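Local coordinates for protein cytochrome c, putative (Shewanella oneidensis, PDB 1SP3) that acts as an octaheme tetrathionate reductase, a respiratory enzyme that probably relays electrons through its heme c groups, at residues F360-A365 with G385-A390; F345-T350 with L368-N373; Q191-A196 with D205-E210; T40-Q45 with K56-N61. All blocks are in the same frame, centred on the assembly; numbering follows the deposited sequence.

In the fold
From the N terminus, contact 4 comes first, closing the loop of the hairpin 44-47/50-53: T40-Q45 leads into it, K56-N61 follows it, and Lys56 reaches a heme iron. Contact 3 follows in series, closing the loop between Q191-A196 and D205-E210 round a propionate of another heme. Contacts 2 and 1 come last and cross, their segments alternating along the chain. Both use helix 362-372: contact 1 packs its beginning on strand 387-397 of the mixed sheet, and contact 2 sets its last turns against the loop after strand 344-345. Ala365 O and Lys349 N, 3.0 Å apart, probably form a hydrogen bond joining these two contacts. Thr347 CG2 meets Ile60 CD1, joining contact 2 to contact 4.

Contact 1 (F360-A365 with G385-A390); sequences FDWNLA and GEYDFA
Trp362 leaves the first turn of its helix with CB lying over one face of the Tyr387 ring, 3.3 Å from Tyr387 CZ, a CH-pi contact 27° off the ring normal. Next out, Trp362 CG faces Tyr387 CE1 at 3.9 Å, and CD1 has both Tyr387 OH and Phe389 CZ at 3.7 Å. At NE1 the indole meets Phe389 alone of the two rings: Phe389 CZ comes to 3.3 Å from Trp362 NE1, its edge directed at the indole face in a T-shaped pair with planes 78° apart. Farther along, Trp362 CZ2 still has Phe389 CE2 at 4.1 Å. This aromatic cluster fastens the start of helix 362-372 to the start of strand 387-397 of the mixed sheet, and Tyr356 also stacks on the indole. With an alanine for Trp362, only CB would stay over Tyr387, and the edge of Phe389 would probably lose the indole face, opening a gap beside strand 387-397. A water bridges Trp362 N and Tyr387 OH. Asp361 is the N-cap, its OD1 accepting from Leu364 N at 3.1 Å. Asn363 holds its amide at the Tyr387 edge, ND2 3.5 Å from Tyr387 CD2, and this nitrogen is hydrogen-bonded to Tyr383.

Contact 2 (F345-T350 with L368-N373); sequences FITPKT and LGMEAN
Thr347 O points at Gly369 CA across a gap of just 3.1 Å, a CA-H...O contact that marks the closest approach of the loop F345-T350 to the last turns of helix 362-372. The two backbones nearly touch here, Pro348 CA lying 4.1 Å from Gly369 CA, and glycine makes this possible: a CB would run into Thr347 O, Pro348 CA and Lys349 N. On one flank of this spot the packing stays buried. The Met370 chain bends at chi2 (-69°) and again at chi3, which carries SD to 3.7 Å from Thr347 OG1 while CG rests 4.0 Å from Ile346 CG2. Asn373 comes across Thr347 at about a right angle, ND2 3.5 Å from Thr347 OG1, but the angle is poor for a bond and that nitrogen goes instead to Ser68 OG. Its OD1 caps the following helix 374-378 at Met376 N.

The other flank is looser and partly exposed. Lys349 passes obliquely across Leu368, with CD 4.0 Å from Leu368 CB, before a bend at chi4 turns NZ away to Ser69 O. Between F345-T350 and L368-N373 the chemistry is carbonyl against CA-H, thioether and aliphatic carbon, which implies a fit of shape; the probable bond from Lys349 N to Ala365 O, one turn earlier in the helix, adds the polar tie.

Contact 3 (Q191-A196 with D205-E210); sequences QISGNA and DHIGCE. With HEC (heme c), chain G.
Asp205 begins the meeting through its backbone: its CA faces Asn195 ND2 at 3.9 Å, while its carboxylate turns to Arg397 in a salt bridge and to Gln233. His206 follows and covers the other loop most widely. Its imidazole reaches Ser193 because chi1 (-177°) turns CG away from the backbone N, bringing CD2 obliquely to 3.7 Å from Ser193 CB, and His206 CB rests beside Asn195 OD1. Asn195 ND2 nears His206 N, but both are donors; ND2 gives its bond to Ile204 O. Here the two loops close on a propionate of a heme c whose iron has His185 as an axial ligand, the histidine of the CXXCH motif that begins at Cys181. One propionate oxygen, O1D, takes a nearly straight bond from Asn195 N (2.8 Å, 174°) and a longer one from Ile207 N (3.3 Å), so each segment gives one backbone N-H to the same acceptor. Ile207 then sends CD1 to 3.9 Å from Gly194 CA, with the same methyl 4.0 Å from the heme atom C1D. Gly208 passes with CA 3.7 Å from the heme methyl CMD. Cys209 SG is linked covalently to a different heme.

Contact 4 (T40-Q45 with K56-N61); sequences TWELEQ and KKNSIN. With HEC (heme c), chain D; SCN (thiocyanate ion), chain B.
Trp41 O accepts from Lys57 N at 2.9 Å, in the carbonyl plane and on a lone pair, joining the start of the β-hairpin 44-47/50-53 and the residues just before it to the loop that follows. The turn into the hairpin is an ST turn in which Thr40 OG1 takes Glu42 N, 3.1 Å away. Glu42 OE2 has two donors: Asn58 ND2 at 2.9 Å, meeting it on the anti side of the carboxylate, and a water that also serves Lys57 NZ. Asn58 ND2 bonds to Arg54 O too, and a second water bonds to Thr40 O. Beside this polar network, the extended chain of Lys56 (CG anti to N, chi1 178°) lies along the indole of Trp41, CD over the centre of its six-membered ring 3.8 Å away. A serine in place of Trp41 would probably strip the Lys56 methylenes of the indole face they lie on and leave a gap along that side. The chain ends on a heme c iron, which Lys56 NZ binds at 2.1 Å; the sulfur of a thiocyanate, probably from the crystallisation liquor, binds it too. Asn61 ND2 donates to heme propionate O1A at 2.7 Å and, weakly, to the thiocyanate nitrogen at 3.4 Å.

Contact 1 (F360-A365 with G385-A390)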
# COMPACT_ATOMS: atom_id res chain seq x y z
N PHE A 360 -12.58 12.43 -20.85
CA PHE A 360 -12.65 11.10 -21.49
C PHE A 360 -11.84 11.07 -22.75
O PHE A 360 -12.12 10.32 -23.70
CB PHE A 360 -14.07 10.60 -21.78
CG PHE A 360 -14.86 10.31 -20.53
CD1 PHE A 360 -15.94 11.10 -20.18
CD2 PHE A 360 -14.46 9.28 -19.66
CE1 PHE A 360 -16.66 10.86 -18.96
CE2 PHE A 360 -15.14 9.04 -18.49
CZ PHE A 360 -16.26 9.84 -18.13
N ASP A 361 -10.78 11.85 -22.70
CA ASP A 361 -9.84 12.03 -23.78
C ASP A 361 -8.45 11.70 -23.25
O ASP A 361 -7.80 12.51 -22.61
CB ASP A 361 -9.93 13.50 -24.21
CG ASP A 361 -8.92 13.90 -25.22
OD1 ASP A 361 -7.91 13.20 -25.48
OD2 ASP A 361 -9.07 15.00 -25.82
N TRP A 362 -7.98 10.51 -23.61
CA TRP A 362 -6.69 10.06 -23.16
C TRP A 362 -5.51 10.89 -23.63
O TRP A 362 -4.50 10.95 -22.92
CB TRP A 362 -6.47 8.59 -23.56
CG TRP A 362 -7.12 7.60 -22.66
CD1 TRP A 362 -8.07 6.69 -22.99
CD2 TRP A 362 -6.87 7.41 -21.27
NE1 TRP A 362 -8.46 5.96 -21.90
CE2 TRP A 362 -7.71 6.35 -20.83
CE3 TRP A 362 -6.01 8.01 -20.34
CZ2 TRP A 362 -7.69 5.86 -19.52
CZ3 TRP A 362 -6.02 7.54 -19.00
CH2 TRP A 362 -6.85 6.48 -18.62
N ASN A 363 -5.60 11.50 -24.82
CA ASN A 363 -4.45 12.29 -25.32
C ASN A 363 -4.26 13.50 -24.44
O ASN A 363 -3.19 13.83 -24.10
CB ASN A 363 -4.56 12.79 -26.82
CG ASN A 363 -4.45 11.67 -27.87
OD1 ASN A 363 -5.45 11.30 -28.54
ND2 ASN A 363 -3.23 11.16 -28.09
N LEU A 364 -5.34 14.22 -24.18
CA LEU A 364 -5.37 15.36 -23.27
C LEU A 364 -4.93 14.93 -21.85
O LEU A 364 -4.10 15.60 -21.23
CB LEU A 364 -6.82 15.84 -23.17
CG LEU A 364 -7.24 17.31 -22.87
CD1 LEU A 364 -8.45 17.44 -21.92
CD2 LEU A 364 -6.10 18.34 -22.57
N ALA A 365 -5.49 13.84 -21.31
CA ALA A 365 -5.06 13.35 -19.99
C ALA A 365 -3.55 13.03 -19.98
O ALA A 365 -2.82 13.45 -19.08
CB ALA A 365 -5.93 12.20 -19.49
N GLY A 385 2.26 12.28 -28.25
CA GLY A 385 1.03 12.45 -28.98
C GLY A 385 0.37 11.15 -29.38
O GLY A 385 -0.70 11.19 -29.87
N GLU A 386 1.01 10.01 -29.16
CA GLU A 386 0.47 8.70 -29.49
C GLU A 386 0.46 7.79 -28.22
O GLU A 386 1.48 7.64 -27.53
CB GLU A 386 1.37 8.04 -30.54
CG GLU A 386 1.12 8.39 -32.00
CD GLU A 386 1.70 7.30 -32.91
OE1 GLU A 386 0.95 6.32 -33.23
OE2 GLU A 386 2.91 7.39 -33.28
N TYR A 387 -0.66 7.18 -27.94
CA TYR A 387 -0.71 6.32 -26.78
C TYR A 387 -1.25 4.99 -27.18
O TYR A 387 -1.89 4.85 -28.26
CB TYR A 387 -1.54 6.93 -25.68
CG TYR A 387 -3.04 6.95 -25.94
CD1 TYR A 387 -3.88 5.93 -25.44
CD2 TYR A 387 -3.64 8.00 -26.67
CE1 TYR A 387 -5.24 5.96 -25.62
CE2 TYR A 387 -5.06 8.06 -26.87
CZ TYR A 387 -5.82 7.03 -26.39
OH TYR A 387 -7.19 7.02 -26.55
N ASP A 388 -1.01 4.02 -26.30
CA ASP A 388 -1.67 2.70 -26.33
C ASP A 388 -1.86 2.14 -24.86
O ASP A 388 -1.62 2.89 -23.85
CB ASP A 388 -0.90 1.79 -27.29
CG ASP A 388 -1.74 0.69 -27.81
OD1 ASP A 388 -2.86 0.41 -27.26
OD2 ASP A 388 -1.38 0.04 -28.78
N PHE A 389 -2.31 0.89 -24.73
CA PHE A 389 -2.44 0.25 -23.41
C PHE A 389 -1.55 -1.01 -23.31
O PHE A 389 -1.49 -1.80 -24.24
CB PHE A 389 -3.88 -0.06 -23.11
CG PHE A 389 -4.75 1.16 -22.95
CD1 PHE A 389 -5.43 1.73 -24.07
CD2 PHE A 389 -4.84 1.81 -21.68
CE1 PHE A 389 -6.25 2.87 -23.90
CE2 PHE A 389 -5.66 2.90 -21.51
CZ PHE A 389 -6.34 3.48 -22.65
N ALA A 390 -0.83 -1.18 -22.21
CA ALA A 390 -0.02 -2.39 -22.00
C ALA A 390 -0.26 -3.09 -20.67
O ALA A 390 -0.59 -2.44 -19.68
CB ALA A 390 1.47 -2.07 -22.13
O HOH W 1 -9.40 9.19 -25.91

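Contact 2 (F345-T350 with L368-N373)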
# COMPACT_ATOMS: atom_id res chain seq x y z
N PHE A 345 5.57 4.06 -19.66
CA PHE A 345 4.23 4.31 -19.09
C PHE A 345 4.02 5.78 -18.83
O PHE A 345 4.96 6.49 -18.40
CB PHE A 345 4.04 3.47 -17.80
CG PHE A 345 3.76 2.01 -18.09
CD1 PHE A 345 4.64 1.01 -17.65
CD2 PHE A 345 2.62 1.65 -18.79
CE1 PHE A 345 4.39 -0.29 -17.92
CE2 PHE A 345 2.33 0.30 -19.05
CZ PHE A 345 3.24 -0.65 -18.62
N ILE A 346 2.81 6.23 -19.07
CA ILE A 346 2.39 7.59 -18.90
C ILE A 346 1.71 7.77 -17.59
O ILE A 346 1.04 6.85 -17.17
CB ILE A 346 1.38 7.92 -19.97
CG1 ILE A 346 2.11 7.91 -21.32
CG2 ILE A 346 0.55 9.23 -19.61
CD1 ILE A 346 1.12 8.08 -22.53
N THR A 347 1.87 8.96 -16.99
CA THR A 347 1.24 9.30 -15.75
C THR A 347 0.19 10.29 -16.14
O THR A 347 0.51 11.45 -16.34
CB THR A 347 2.25 9.99 -14.79
OG1 THR A 347 2.89 11.06 -15.50
CG2 THR A 347 3.43 9.05 -14.42
N PRO A 348 -1.05 9.87 -16.30
CA PRO A 348 -2.07 10.76 -16.88
C PRO A 348 -2.82 11.54 -15.82
O PRO A 348 -2.83 11.14 -14.69
CB PRO A 348 -3.01 9.79 -17.59
CG PRO A 348 -3.01 8.66 -16.68
CD PRO A 348 -1.60 8.52 -16.09
N LYS A 349 -3.43 12.64 -16.23
CA LYS A 349 -4.31 13.36 -15.37
C LYS A 349 -5.70 12.70 -15.41
O LYS A 349 -6.33 12.63 -16.46
CB LYS A 349 -4.35 14.87 -15.80
CG LYS A 349 -5.36 15.74 -14.95
CD LYS A 349 -5.15 17.22 -15.36
CE LYS A 349 -5.73 18.21 -14.39
NZ LYS A 349 -4.89 18.42 -13.21
N THR A 350 -6.18 12.15 -14.29
CA THR A 350 -7.50 11.58 -14.30
C THR A 350 -8.40 12.51 -13.58
O THR A 350 -9.56 12.65 -13.95
CB THR A 350 -7.54 10.22 -13.56
OG1 THR A 350 -7.03 10.40 -12.23
CG2 THR A 350 -6.68 9.11 -14.27
N LEU A 368 -1.53 16.50 -20.30
CA LEU A 368 -1.59 17.25 -19.03
C LEU A 368 -0.88 16.53 -17.85
O LEU A 368 -0.28 17.21 -17.04
CB LEU A 368 -3.03 17.61 -18.67
CG LEU A 368 -3.79 18.60 -19.59
CD1 LEU A 368 -5.29 18.66 -19.11
CD2 LEU A 368 -3.08 20.06 -19.64
N GLY A 369 -0.93 15.19 -17.81
CA GLY A 369 -0.27 14.41 -16.76
C GLY A 369 1.26 14.40 -16.98
O GLY A 369 2.05 14.46 -16.05
N MET A 370 1.69 14.32 -18.23
CA MET A 370 3.14 14.39 -18.50
C MET A 370 3.77 15.77 -18.30
O MET A 370 4.93 15.87 -17.86
CB MET A 370 3.46 13.86 -19.88
CG MET A 370 3.05 12.36 -20.04
SD MET A 370 4.09 11.24 -19.04
CE MET A 370 5.19 10.84 -20.43
N GLU A 371 3.03 16.83 -18.64
CA GLU A 371 3.53 18.18 -18.38
C GLU A 371 3.50 18.51 -16.91
O GLU A 371 4.10 19.47 -16.51
CB GLU A 371 2.75 19.27 -19.10
CG GLU A 371 2.72 19.15 -20.60
CD GLU A 371 1.66 20.09 -21.17
OE1 GLU A 371 0.89 20.70 -20.35
OE2 GLU A 371 1.62 20.24 -22.42
N ALA A 372 2.81 17.73 -16.10
CA ALA A 372 2.83 18.04 -14.67
C ALA A 372 3.81 17.18 -13.85
O ALA A 372 4.13 17.52 -12.69
CB ALA A 372 1.39 17.97 -14.09
N ASN A 373 4.27 16.07 -14.43
CA ASN A 373 5.17 15.15 -13.72
C ASN A 373 6.60 15.75 -13.54
O ASN A 373 7.29 16.05 -14.54
CB ASN A 373 5.22 13.79 -14.45
CG ASN A 373 5.84 12.67 -13.59
OD1 ASN A 373 7.04 12.40 -13.64
ND2 ASN A 373 4.99 11.96 -12.87

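Contact 3 (Q191-A196 with D205-E210)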
# COMPACT_ATOMS: atom_id res chain seq x y z
N GLN A 191 8.70 8.40 14.27
CA GLN A 191 9.11 7.36 13.27
C GLN A 191 8.42 6.02 13.58
O GLN A 191 8.71 5.33 14.54
CB GLN A 191 10.61 7.21 13.10
CG GLN A 191 10.94 6.25 11.85
CD GLN A 191 10.35 6.64 10.45
OE1 GLN A 191 10.96 7.45 9.73
NE2 GLN A 191 9.17 6.02 10.03
N ILE A 192 7.44 5.71 12.77
CA ILE A 192 6.66 4.52 12.89
C ILE A 192 7.45 3.43 12.22
O ILE A 192 7.76 3.50 11.03
CB ILE A 192 5.32 4.75 12.20
CG1 ILE A 192 4.52 5.82 12.92
CG2 ILE A 192 4.45 3.45 12.14
CD1 ILE A 192 3.33 6.26 12.13
N SER A 193 7.78 2.39 12.98
CA SER A 193 8.66 1.40 12.45
C SER A 193 7.91 0.43 11.53
O SER A 193 6.70 0.53 11.33
CB SER A 193 9.42 0.73 13.60
OG SER A 193 8.53 -0.14 14.22
N GLY A 194 8.62 -0.43 10.85
CA GLY A 194 8.04 -1.24 9.77
C GLY A 194 8.56 -1.04 8.33
O GLY A 194 8.43 0.05 7.71
N ASN A 195 9.09 -2.10 7.77
CA ASN A 195 9.64 -2.03 6.39
C ASN A 195 8.55 -2.19 5.36
O ASN A 195 7.83 -3.25 5.37
CB ASN A 195 10.62 -3.20 6.13
CG ASN A 195 11.93 -3.12 6.96
OD1 ASN A 195 12.22 -2.11 7.59
ND2 ASN A 195 12.72 -4.22 6.95
N ALA A 196 8.44 -1.22 4.43
CA ALA A 196 7.67 -1.47 3.20
C ALA A 196 8.47 -2.48 2.37
O ALA A 196 9.70 -2.56 2.51
CB ALA A 196 7.55 -0.19 2.41
N ASP A 205 12.54 -8.06 7.79
CA ASP A 205 11.44 -7.55 8.59
C ASP A 205 12.03 -6.91 9.82
O ASP A 205 12.55 -7.62 10.66
CB ASP A 205 10.51 -8.69 8.99
CG ASP A 205 9.70 -9.26 7.79
OD1 ASP A 205 9.67 -8.59 6.74
OD2 ASP A 205 9.09 -10.35 7.81
N HIS A 206 11.96 -5.57 9.91
CA HIS A 206 12.17 -4.89 11.18
C HIS A 206 11.25 -5.33 12.35
O HIS A 206 11.74 -5.61 13.43
CB HIS A 206 12.09 -3.37 11.06
CG HIS A 206 12.38 -2.67 12.36
ND1 HIS A 206 13.67 -2.39 12.77
CD2 HIS A 206 11.57 -2.29 13.38
CE1 HIS A 206 13.63 -1.83 13.97
NE2 HIS A 206 12.37 -1.74 14.36
N ILE A 207 9.93 -5.33 12.16
CA ILE A 207 9.06 -6.03 13.09
C ILE A 207 9.02 -7.33 12.39
O ILE A 207 8.90 -7.32 11.21
CB ILE A 207 7.60 -5.57 12.96
CG1 ILE A 207 7.49 -4.05 12.92
CG2 ILE A 207 6.60 -6.37 13.97
CD1 ILE A 207 6.22 -3.63 12.28
N GLY A 208 9.00 -8.48 12.98
CA GLY A 208 8.64 -9.50 11.97
C GLY A 208 7.77 -10.33 12.86
O GLY A 208 6.86 -9.82 13.46
N CYS A 209 8.14 -11.55 13.09
CA CYS A 209 7.33 -12.39 13.97
C CYS A 209 8.20 -12.87 15.12
O CYS A 209 7.71 -13.51 16.02
CB CYS A 209 6.78 -13.59 13.18
SG CYS A 209 5.90 -13.04 11.73
N GLU A 210 9.50 -12.59 15.04
CA GLU A 210 10.47 -13.22 15.93
C GLU A 210 10.92 -12.44 17.14
O GLU A 210 11.77 -12.89 17.85
CB GLU A 210 11.66 -13.78 15.16
CG GLU A 210 11.30 -15.10 14.50
CD GLU A 210 12.25 -15.49 13.31
OE1 GLU A 210 13.41 -15.91 13.54
OE2 GLU A 210 11.83 -15.38 12.13
FE HEC G . 1.64 -3.82 10.00
CHA HEC G . 3.92 -4.16 7.47
CHB HEC G . 0.34 -1.12 8.48
CHC HEC G . -0.87 -3.69 12.44
CHD HEC G . 3.04 -6.43 11.65
NA HEC G . 2.00 -2.81 8.24
C1A HEC G . 3.02 -3.10 7.38
C2A HEC G . 3.00 -2.14 6.33
C3A HEC G . 2.01 -1.30 6.60
C4A HEC G . 1.34 -1.74 7.81
CMA HEC G . 1.58 -0.09 5.74
CAA HEC G . 3.96 -2.15 5.13
CBA HEC G . 3.29 -3.11 4.10
CGA HEC G . 4.10 -2.97 2.82
O1A HEC G . 4.00 -1.86 2.19
O2A HEC G . 4.85 -3.93 2.41
NB HEC G . 0.10 -2.66 10.42
C1B HEC G . -0.26 -1.56 9.64
C2B HEC G . -1.47 -0.99 10.17
C3B HEC G . -1.82 -1.72 11.25
C4B HEC G . -0.84 -2.75 11.44
CMB HEC G . -2.21 0.25 9.58
CAB HEC G . -3.09 -1.53 12.15
CBB HEC G . -4.33 -1.63 11.55
NC HEC G . 1.15 -4.86 11.72
C1C HEC G . 0.13 -4.58 12.59
C2C HEC G . 0.24 -5.46 13.69
C3C HEC G . 1.33 -6.23 13.46
C4C HEC G . 1.91 -5.84 12.23
CMC HEC G . -0.79 -5.39 14.88
CAC HEC G . 1.97 -7.33 14.39
CBC HEC G . 1.16 -8.28 15.00
ND HEC G . 3.21 -5.08 9.65
C1D HEC G . 3.64 -6.13 10.44
C2D HEC G . 4.75 -6.84 9.85
C3D HEC G . 5.05 -6.11 8.62
C4D HEC G . 4.01 -5.06 8.52
CMD HEC G . 5.58 -8.11 10.37
CAD HEC G . 6.20 -6.42 7.60
CBD HEC G . 7.17 -5.25 7.81
CGD HEC G . 8.19 -5.46 8.92
O1D HEC G . 9.02 -4.57 9.11
O2D HEC G . 8.25 -6.58 9.54

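Contact 4 (T40-Q45 with K56-N61)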
# COMPACT_ATOMS: atom_id res chain seq x y z
N THR A 40 6.75 13.27 3.91
CA THR A 40 7.35 13.53 2.62
C THR A 40 6.81 12.65 1.49
O THR A 40 7.02 13.01 0.33
CB THR A 40 8.82 13.31 2.67
OG1 THR A 40 9.04 11.93 3.05
CG2 THR A 40 9.49 14.19 3.82
N TRP A 41 6.25 11.46 1.81
CA TRP A 41 5.88 10.49 0.76
C TRP A 41 7.10 10.07 -0.04
O TRP A 41 7.03 9.69 -1.24
CB TRP A 41 4.76 11.05 -0.16
CG TRP A 41 3.32 10.85 0.48
CD1 TRP A 41 3.03 10.49 1.80
CD2 TRP A 41 2.07 11.07 -0.15
NE1 TRP A 41 1.66 10.42 1.98
CE2 TRP A 41 1.05 10.77 0.80
CE3 TRP A 41 1.68 11.48 -1.47
CZ2 TRP A 41 -0.30 10.87 0.51
CZ3 TRP A 41 0.32 11.57 -1.74
CH2 TRP A 41 -0.66 11.25 -0.76
N GLU A 42 8.25 10.10 0.62
CA GLU A 42 9.49 9.63 -0.05
C GLU A 42 10.23 8.65 0.76
O GLU A 42 10.33 8.84 1.96
CB GLU A 42 10.42 10.78 -0.39
CG GLU A 42 9.77 11.74 -1.41
CD GLU A 42 10.76 12.63 -2.12
OE1 GLU A 42 11.46 13.39 -1.36
OE2 GLU A 42 10.80 12.63 -3.42
N LEU A 43 10.76 7.63 0.09
CA LEU A 43 11.61 6.61 0.67
C LEU A 43 12.82 6.37 -0.25
O LEU A 43 12.67 6.34 -1.46
CB LEU A 43 10.88 5.28 0.76
CG LEU A 43 9.92 5.09 1.95
CD1 LEU A 43 9.01 3.89 1.72
CD2 LEU A 43 10.64 5.04 3.33
N GLU A 44 13.99 6.07 0.31
CA GLU A 44 15.05 5.61 -0.55
C GLU A 44 14.92 4.11 -0.75
O GLU A 44 14.66 3.37 0.17
CB GLU A 44 16.42 6.00 0.05
CG GLU A 44 17.61 5.48 -0.77
CD GLU A 44 18.97 5.95 -0.22
OE1 GLU A 44 19.34 5.47 0.90
OE2 GLU A 44 19.64 6.80 -0.91
N GLN A 45 15.11 3.62 -1.95
CA GLN A 45 15.04 2.18 -2.15
C GLN A 45 16.15 1.70 -3.08
O GLN A 45 16.36 2.28 -4.16
CB GLN A 45 13.66 1.79 -2.72
CG GLN A 45 13.37 0.32 -2.84
CD GLN A 45 11.92 0.10 -3.29
OE1 GLN A 45 11.14 1.01 -3.21
NE2 GLN A 45 11.59 -1.08 -3.74
N LYS A 56 5.64 6.98 -2.09
CA LYS A 56 4.43 7.20 -2.85
C LYS A 56 4.57 8.37 -3.88
O LYS A 56 3.95 8.31 -4.95
CB LYS A 56 3.24 7.52 -1.91
CG LYS A 56 1.97 7.79 -2.65
CD LYS A 56 0.79 7.61 -1.75
CE LYS A 56 -0.41 7.94 -2.59
NZ LYS A 56 -1.58 7.71 -1.79
N LYS A 57 5.30 9.41 -3.49
CA LYS A 57 5.48 10.62 -4.30
C LYS A 57 6.00 10.29 -5.70
O LYS A 57 5.61 10.89 -6.68
CB LYS A 57 6.56 11.51 -3.64
CG LYS A 57 6.54 12.99 -4.11
CD LYS A 57 7.67 13.81 -3.47
CE LYS A 57 7.43 15.34 -3.75
NZ LYS A 57 8.47 16.06 -2.94
N ASN A 58 6.91 9.32 -5.76
CA ASN A 58 7.55 8.93 -6.99
C ASN A 58 7.11 7.56 -7.53
O ASN A 58 7.82 6.98 -8.30
CB ASN A 58 9.07 8.97 -6.73
CG ASN A 58 9.49 10.31 -6.20
OD1 ASN A 58 9.22 11.28 -6.82
ND2 ASN A 58 10.03 10.37 -5.01
N SER A 59 6.00 6.99 -7.09
CA SER A 59 5.76 5.61 -7.48
C SER A 59 4.80 5.56 -8.61
O SER A 59 3.89 6.39 -8.72
CB SER A 59 5.21 4.77 -6.31
OG SER A 59 6.26 4.61 -5.34
N ILE A 60 4.94 4.51 -9.40
CA ILE A 60 3.92 4.19 -10.44
C ILE A 60 3.25 2.85 -10.06
O ILE A 60 3.98 1.86 -9.78
CB ILE A 60 4.60 4.16 -11.83
CG1 ILE A 60 5.02 5.60 -12.15
CG2 ILE A 60 3.66 3.73 -12.97
CD1 ILE A 60 5.73 5.80 -13.55
N ASN A 61 1.91 2.81 -10.04
CA ASN A 61 1.19 1.55 -9.75
C ASN A 61 0.19 1.27 -10.84
O ASN A 61 0.09 2.04 -11.82
CB ASN A 61 0.58 1.52 -8.33
CG ASN A 61 -0.68 2.43 -8.17
OD1 ASN A 61 -1.35 2.80 -9.16
ND2 ASN A 61 -1.05 2.70 -6.90
FE HEC D . -2.46 5.89 -2.53
CHA HEC D . 0.44 4.08 -1.70
CHB HEC D . -1.26 6.31 -5.74
CHC HEC D . -5.13 7.88 -3.30
CHD HEC D . -3.77 5.36 0.56
NA HEC D . -0.72 5.28 -3.59
C1A HEC D . 0.35 4.55 -3.04
C2A HEC D . 1.33 4.36 -4.11
C3A HEC D . 0.88 4.98 -5.24
C4A HEC D . -0.43 5.57 -4.91
CMA HEC D . 1.64 5.02 -6.63
CAA HEC D . 2.67 3.54 -3.97
CBA HEC D . 2.55 2.15 -4.65
CGA HEC D . 1.27 1.41 -4.16
O1A HEC D . 0.28 1.37 -4.95
O2A HEC D . 1.14 0.86 -2.98
NB HEC D . -3.11 6.91 -4.18
C1B HEC D . -2.40 6.98 -5.40
C2B HEC D . -3.09 7.88 -6.30
C3B HEC D . -4.19 8.28 -5.62
C4B HEC D . -4.19 7.69 -4.28
CMB HEC D . -2.61 8.19 -7.75
CAB HEC D . -5.30 9.27 -6.08
CBB HEC D . -5.74 9.31 -7.39
NC HEC D . -4.25 6.51 -1.52
C1C HEC D . -5.20 7.33 -2.05
C2C HEC D . -6.24 7.50 -1.07
C3C HEC D . -5.87 6.76 0.04
C4C HEC D . -4.58 6.14 -0.25
CMC HEC D . -7.48 8.40 -1.34
CAC HEC D . -6.66 6.59 1.39
CBC HEC D . -7.95 6.11 1.52
ND HEC D . -1.78 4.84 -0.82
C1D HEC D . -2.49 4.89 0.36
C2D HEC D . -1.61 4.28 1.38
C3D HEC D . -0.29 3.88 0.71
C4D HEC D . -0.49 4.27 -0.67
CMD HEC D . -1.94 4.08 2.86
CAD HEC D . 0.96 3.14 1.34
CBD HEC D . 0.70 1.64 1.18
CGD HEC D . 1.71 0.74 1.94
O1D HEC D . 1.24 -0.36 2.31
O2D HEC D . 2.96 1.00 2.19
S SCN B . -3.42 3.82 -3.17
C SCN B . -3.79 3.86 -4.80
N SCN B . -4.01 3.97 -5.94
O HOH W 2 8.34 15.50 -0.56
O HOH W 3 10.73 15.35 -4.39